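Local structure of uncharacterized protein (Brachypodium distachyon, 4ME2) at residues A[187-191]-A[206-210]; A[98-102]-A[124-129]. The protein is a chloroplast pentatricopeptide-repeat protein that probably binds RNA in a sequence-specific way, including group II intron RNA. All coordinates share one frame; numbering follows the deposited sequence.

Contact 1. Residues A[187-191]-A[206-210]; sequences AWRVY and MYRVM
Y191 and M210 carry most of this interface between two antiparallel helices, whose local axes come within 11.7 Å at an angle of 154° between their N-to-C directions. With CG anti to the backbone N (chi1 175°), the Y191 ring is directed toward the facing helix, and two methionines one helical turn apart receive it differently. M206 CG sits in the ring plane at the edge, 4.0 Å from Y191 CD2; its sulfur is also at the edge, 82° off the ring normal, a Met-aromatic contact. The M210 sulfur makes a second one, 5.2 Å from the Y191 ring centroid but oblique to the ring. Because its chain bends at both chi2 and chi3, M210 CE curls back to 3.6 Å from Y191 CB. The same methyl reaches the edge of the W188 indole, with M210 CE 4.0 Å from W188 CE3, while the sulfur lies against the CB of A187. Farther out, the side chains of Y191 and Y207 cross at about a right angle: Y191 OH lies in the plane of the Y207 ring at its edge, facing the CD1-CE1 side, 3.2 Å from Y207 CE1. That hydroxyl is hydrogen-bonded to D229 of helix 220-236, which fixes the polar end of an otherwise apolar contact. All six touching residues are buried, and this antiparallel pairing of consecutive helices is characteristic of the alpha-solenoid built by pentatricopeptide repeats.

Contact 2. Residues A[98-102]-A[124-129]; sequences WSLAL and FVSSSP
W98 meets the last turn of helix 118-126 and the residues that follow it through both its indole N-H and one ring face. With CG anti to its backbone N (chi1 -174°), the indole extends toward the 124-129 segment. NE1 donates to the carbonyl of F124, with W98 NE1 2.8 Å from F124 O; the donor lies in the carbonyl plane on a lone pair, although the N-H...O angle is a bent 143° and the oxygen is tilted 16° out of the indole plane. S128 lies over one face: its CA is 3.6 Å from the centroid of the five-membered ring, a CH-pi contact, and S128 CB is 3.4 Å from W98 CZ2. P129 CD covers the rim of that same face, whereas L102 CG packs on the opposite one. Were W98 replaced by alanine, F124 O would probably lose this donor and a gap would open beneath S128 and P129. The F124 ring passes obliquely beside the indole and reaches the backbone of the other helix, with F124 CE1 3.5 Å from A101 C and close to A101 CB. This joins neighbouring helices of the helix-turn-helix array found in pentatricopeptide-repeat proteins. In the next shell, S128 OG donates to V125 O at 2.7 Å. The backbone N of S128 bonds to V125 O too, and this double grip ties the turn that sets S128 over the indole. S127 OG, at the indole edge, is hydrogen-bonded to T123 O. K181 bonds to S128 O, and A135 of helix 133-151 touches both W98 and P129.

Contact 1 is buried throughout, whereas contact 2 is only partly so, with S127 and P129 exposed at its margin. Their centres lie about 21 Å apart and their nearest atoms about 8 Å, so they do not touch; along the chain, contact 2 closes before contact 1 opens. They use different helices, 98-109 with 118-126 and 184-197 with 204-216, although helices 133-151 and 168-180 each touch side chains of the segments of both contacts. Chemistry follows position: between two continuing helices, contact 1 relies on sulfur, methyl and aromatic groups without a hydrogen bond across it, while contact 2, at a last helical turn and the loop after it, adds an indole-to-carbonyl bond to its packing.

Contact 1. Residues A[187-191]-A[206-210]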
loop_
_atom_site.group_PDB
_atom_site.type_symbol
_atom_site.label_atom_id
_atom_site.label_comp_id
_atom_site.label_asym_id
_atom_site.label_seq_id
_atom_site.Cartn_x
_atom_site.Cartn_y
_atom_site.Cartn_z
ATOM N N ALA A 187 -5.071 0.680 -8.423
ATOM C CA ALA A 187 -4.685 -0.616 -8.990
ATOM C C ALA A 187 -4.018 -0.425 -10.360
ATOM O O ALA A 187 -2.952 -0.993 -10.645
ATOM C CB ALA A 187 -5.896 -1.542 -9.090
ATOM N N TRP A 188 -4.638 0.391 -11.205
ATOM C CA TRP A 188 -4.048 0.702 -12.494
ATOM C C TRP A 188 -2.661 1.290 -12.342
ATOM O O TRP A 188 -1.735 0.899 -13.061
ATOM C CB TRP A 188 -4.948 1.631 -13.290
ATOM C CG TRP A 188 -4.269 2.075 -14.537
ATOM C CD1 TRP A 188 -3.698 3.312 -14.798
ATOM C CD2 TRP A 188 -3.990 1.263 -15.713
ATOM N NE1 TRP A 188 -3.133 3.327 -16.043
ATOM C CE2 TRP A 188 -3.279 2.130 -16.647
ATOM C CE3 TRP A 188 -4.279 -0.042 -16.086
ATOM C CZ2 TRP A 188 -2.867 1.685 -17.891
ATOM C CZ3 TRP A 188 -3.863 -0.481 -17.344
ATOM C CH2 TRP A 188 -3.174 0.362 -18.223
ATOM N N ARG A 189 -2.502 2.225 -11.404
ATOM C CA ARG A 189 -1.205 2.865 -11.179
ATOM C C ARG A 189 -0.121 1.828 -10.916
ATOM O O ARG A 189 0.943 1.873 -11.536
ATOM C CB ARG A 189 -1.272 3.889 -10.035
ATOM C CG ARG A 189 -1.778 5.267 -10.451
ATOM C CD ARG A 189 -0.695 6.344 -10.348
ATOM N NE ARG A 189 0.543 5.994 -11.034
ATOM C CZ ARG A 189 1.766 6.350 -10.639
ATOM N NH1 ARG A 189 1.953 7.066 -9.538
ATOM N NH2 ARG A 189 2.818 5.971 -11.349
ATOM N N VAL A 190 -0.395 0.891 -10.010
ATOM C CA VAL A 190 0.566 -0.171 -9.681
ATOM C C VAL A 190 0.834 -1.076 -10.883
ATOM O O VAL A 190 1.995 -1.365 -11.215
ATOM C CB VAL A 190 0.082 -1.051 -8.508
ATOM C CG1 VAL A 190 0.982 -2.270 -8.353
ATOM C CG2 VAL A 190 0.046 -0.257 -7.213
ATOM N N TYR A 191 -0.244 -1.545 -11.511
ATOM C CA TYR A 191 -0.124 -2.415 -12.677
ATOM C C TYR A 191 0.696 -1.752 -13.788
ATOM O O TYR A 191 1.605 -2.366 -14.352
ATOM C CB TYR A 191 -1.509 -2.832 -13.187
ATOM C CG TYR A 191 -1.468 -3.628 -14.472
ATOM C CD1 TYR A 191 -1.628 -2.998 -15.708
ATOM C CD2 TYR A 191 -1.268 -5.008 -14.456
ATOM C CE1 TYR A 191 -1.590 -3.724 -16.893
ATOM C CE2 TYR A 191 -1.233 -5.744 -15.635
ATOM C CZ TYR A 191 -1.392 -5.096 -16.847
ATOM O OH TYR A 191 -1.355 -5.825 -18.013
ATOM N N MET A 206 -2.518 -12.160 -12.926
ATOM C CA MET A 206 -2.484 -10.701 -12.804
ATOM C C MET A 206 -3.360 -10.034 -13.865
ATOM O O MET A 206 -4.086 -9.084 -13.571
ATOM C CB MET A 206 -1.058 -10.172 -12.907
ATOM C CG MET A 206 -0.953 -8.654 -12.969
ATOM S SD MET A 206 -1.503 -7.813 -11.471
ATOM C CE MET A 206 0.033 -7.719 -10.558
ATOM N N TYR A 207 -3.281 -10.534 -15.095
ATOM C CA TYR A 207 -4.068 -9.974 -16.194
ATOM C C TYR A 207 -5.565 -10.116 -15.948
ATOM O O TYR A 207 -6.333 -9.180 -16.176
ATOM C CB TYR A 207 -3.696 -10.627 -17.528
ATOM C CG TYR A 207 -2.268 -10.399 -17.951
ATOM C CD1 TYR A 207 -1.728 -9.118 -17.987
ATOM C CD2 TYR A 207 -1.456 -11.465 -18.326
ATOM C CE1 TYR A 207 -0.417 -8.903 -18.375
ATOM C CE2 TYR A 207 -0.144 -11.261 -18.712
ATOM C CZ TYR A 207 0.367 -9.981 -18.739
ATOM O OH TYR A 207 1.665 -9.773 -19.123
ATOM N N ARG A 208 -5.981 -11.291 -15.488
ATOM C CA ARG A 208 -7.395 -11.546 -15.262
ATOM C C ARG A 208 -7.933 -10.674 -14.131
ATOM O O ARG A 208 -9.038 -10.145 -14.229
ATOM C CB ARG A 208 -7.647 -13.027 -14.965
ATOM C CG ARG A 208 -7.242 -13.969 -16.093
ATOM C CD ARG A 208 -7.662 -15.398 -15.794
ATOM N NE ARG A 208 -9.064 -15.454 -15.381
ATOM C CZ ARG A 208 -9.772 -16.568 -15.225
ATOM N NH1 ARG A 208 -9.224 -17.758 -15.449
ATOM N NH2 ARG A 208 -11.043 -16.489 -14.848
ATOM N N VAL A 209 -7.144 -10.531 -13.068
ATOM C CA VAL A 209 -7.519 -9.673 -11.945
ATOM C C VAL A 209 -7.810 -8.267 -12.458
ATOM O O VAL A 209 -8.858 -7.689 -12.159
ATOM C CB VAL A 209 -6.403 -9.606 -10.877
ATOM C CG1 VAL A 209 -6.693 -8.516 -9.851
ATOM C CG2 VAL A 209 -6.246 -10.952 -10.183
ATOM N N MET A 210 -6.874 -7.749 -13.247
ATOM C CA MET A 210 -6.915 -6.366 -13.706
ATOM C C MET A 210 -7.975 -6.129 -14.780
ATOM O O MET A 210 -8.744 -5.173 -14.690
ATOM C CB MET A 210 -5.529 -5.919 -14.171
ATOM C CG MET A 210 -4.601 -5.550 -13.020
ATOM S SD MET A 210 -5.222 -4.118 -12.111
ATOM C CE MET A 210 -5.139 -2.873 -13.397
#

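Contact 2. Residues A[98-102]-A[124-129]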
loop_
_atom_site.group_PDB
_atom_site.type_symbol
_atom_site.label_atom_id
_atom_site.label_comp_id
_atom_site.label_asym_id
_atom_site.label_seq_id
_atom_site.Cartn_x
_atom_site.Cartn_y
_atom_site.Cartn_z
ATOM N N TRP A 98 -7.745 2.133 12.306
ATOM C CA TRP A 98 -7.099 2.033 11.000
ATOM C C TRP A 98 -6.309 3.274 10.637
ATOM O O TRP A 98 -5.142 3.176 10.236
ATOM C CB TRP A 98 -8.130 1.660 9.942
ATOM C CG TRP A 98 -7.511 1.396 8.611
ATOM C CD1 TRP A 98 -7.002 0.200 8.131
ATOM C CD2 TRP A 98 -7.295 2.367 7.554
ATOM N NE1 TRP A 98 -6.501 0.362 6.866
ATOM C CE2 TRP A 98 -6.640 1.648 6.464
ATOM C CE3 TRP A 98 -7.564 3.716 7.408
ATOM C CZ2 TRP A 98 -6.286 2.275 5.283
ATOM C CZ3 TRP A 98 -7.207 4.343 6.213
ATOM C CH2 TRP A 98 -6.582 3.637 5.172
ATOM N N SER A 99 -6.905 4.457 10.794
ATOM C CA SER A 99 -6.202 5.697 10.438
ATOM C C SER A 99 -4.920 5.918 11.263
ATOM O O SER A 99 -3.921 6.400 10.732
ATOM C CB SER A 99 -7.126 6.915 10.524
ATOM O OG SER A 99 -7.393 7.240 11.870
ATOM N N LEU A 100 -4.956 5.557 12.549
ATOM C CA LEU A 100 -3.789 5.676 13.423
ATOM C C LEU A 100 -2.729 4.655 13.044
ATOM O O LEU A 100 -1.540 4.956 13.096
ATOM C CB LEU A 100 -4.158 5.487 14.894
ATOM C CG LEU A 100 -5.140 6.504 15.482
ATOM C CD1 LEU A 100 -5.251 6.305 16.988
ATOM C CD2 LEU A 100 -4.689 7.917 15.170
ATOM N N ALA A 101 -3.168 3.451 12.678
ATOM C CA ALA A 101 -2.228 2.404 12.258
ATOM C C ALA A 101 -1.529 2.810 10.965
ATOM O O ALA A 101 -0.336 2.526 10.782
ATOM C CB ALA A 101 -2.933 1.060 12.100
ATOM N N LEU A 102 -2.269 3.466 10.072
ATOM C CA LEU A 102 -1.711 3.958 8.807
ATOM C C LEU A 102 -0.684 5.047 9.091
ATOM O O LEU A 102 0.381 5.080 8.476
ATOM C CB LEU A 102 -2.812 4.531 7.906
ATOM C CG LEU A 102 -2.792 4.379 6.375
ATOM C CD1 LEU A 102 -3.337 5.628 5.691
ATOM C CD2 LEU A 102 -1.452 3.972 5.775
ATOM N N PHE A 124 -3.235 -3.332 4.772
ATOM C CA PHE A 124 -3.838 -2.030 5.053
ATOM C C PHE A 124 -4.977 -1.710 4.089
ATOM O O PHE A 124 -5.961 -1.085 4.473
ATOM C CB PHE A 124 -2.779 -0.925 5.055
ATOM C CG PHE A 124 -2.082 -0.772 6.371
ATOM C CD1 PHE A 124 -2.570 0.113 7.326
ATOM C CD2 PHE A 124 -0.959 -1.538 6.679
ATOM C CE1 PHE A 124 -1.941 0.251 8.555
ATOM C CE2 PHE A 124 -0.325 -1.404 7.911
ATOM C CZ PHE A 124 -0.821 -0.508 8.848
ATOM N N VAL A 125 -4.857 -2.149 2.840
ATOM C CA VAL A 125 -5.924 -1.927 1.871
ATOM C C VAL A 125 -7.181 -2.709 2.258
ATOM O O VAL A 125 -8.281 -2.147 2.323
ATOM C CB VAL A 125 -5.494 -2.295 0.435
ATOM C CG1 VAL A 125 -6.671 -2.184 -0.526
ATOM C CG2 VAL A 125 -4.354 -1.397 -0.032
ATOM N N SER A 126 -7.008 -4.006 2.508
ATOM C CA SER A 126 -8.126 -4.896 2.833
ATOM C C SER A 126 -8.832 -4.541 4.141
ATOM O O SER A 126 -10.037 -4.764 4.281
ATOM C CB SER A 126 -7.646 -6.348 2.866
ATOM O OG SER A 126 -7.189 -6.736 1.580
ATOM N N SER A 127 -8.082 -3.982 5.085
ATOM C CA SER A 127 -8.614 -3.629 6.399
ATOM C C SER A 127 -9.163 -2.207 6.450
ATOM O O SER A 127 -9.715 -1.799 7.474
ATOM C CB SER A 127 -7.550 -3.834 7.487
ATOM O OG SER A 127 -6.456 -2.936 7.330
ATOM N N SER A 128 -9.024 -1.451 5.363
ATOM C CA SER A 128 -9.570 -0.093 5.339
ATOM C C SER A 128 -11.085 -0.180 5.292
ATOM O O SER A 128 -11.627 -1.142 4.759
ATOM C CB SER A 128 -9.054 0.713 4.144
ATOM O OG SER A 128 -9.522 0.202 2.912
ATOM N N PRO A 129 -11.774 0.820 5.862
ATOM C CA PRO A 129 -13.239 0.834 5.798
ATOM C C PRO A 129 -13.737 1.051 4.370
ATOM O O PRO A 129 -13.297 1.987 3.707
ATOM C CB PRO A 129 -13.624 2.035 6.672
ATOM C CG PRO A 129 -12.412 2.364 7.475
ATOM C CD PRO A 129 -11.235 1.938 6.655
#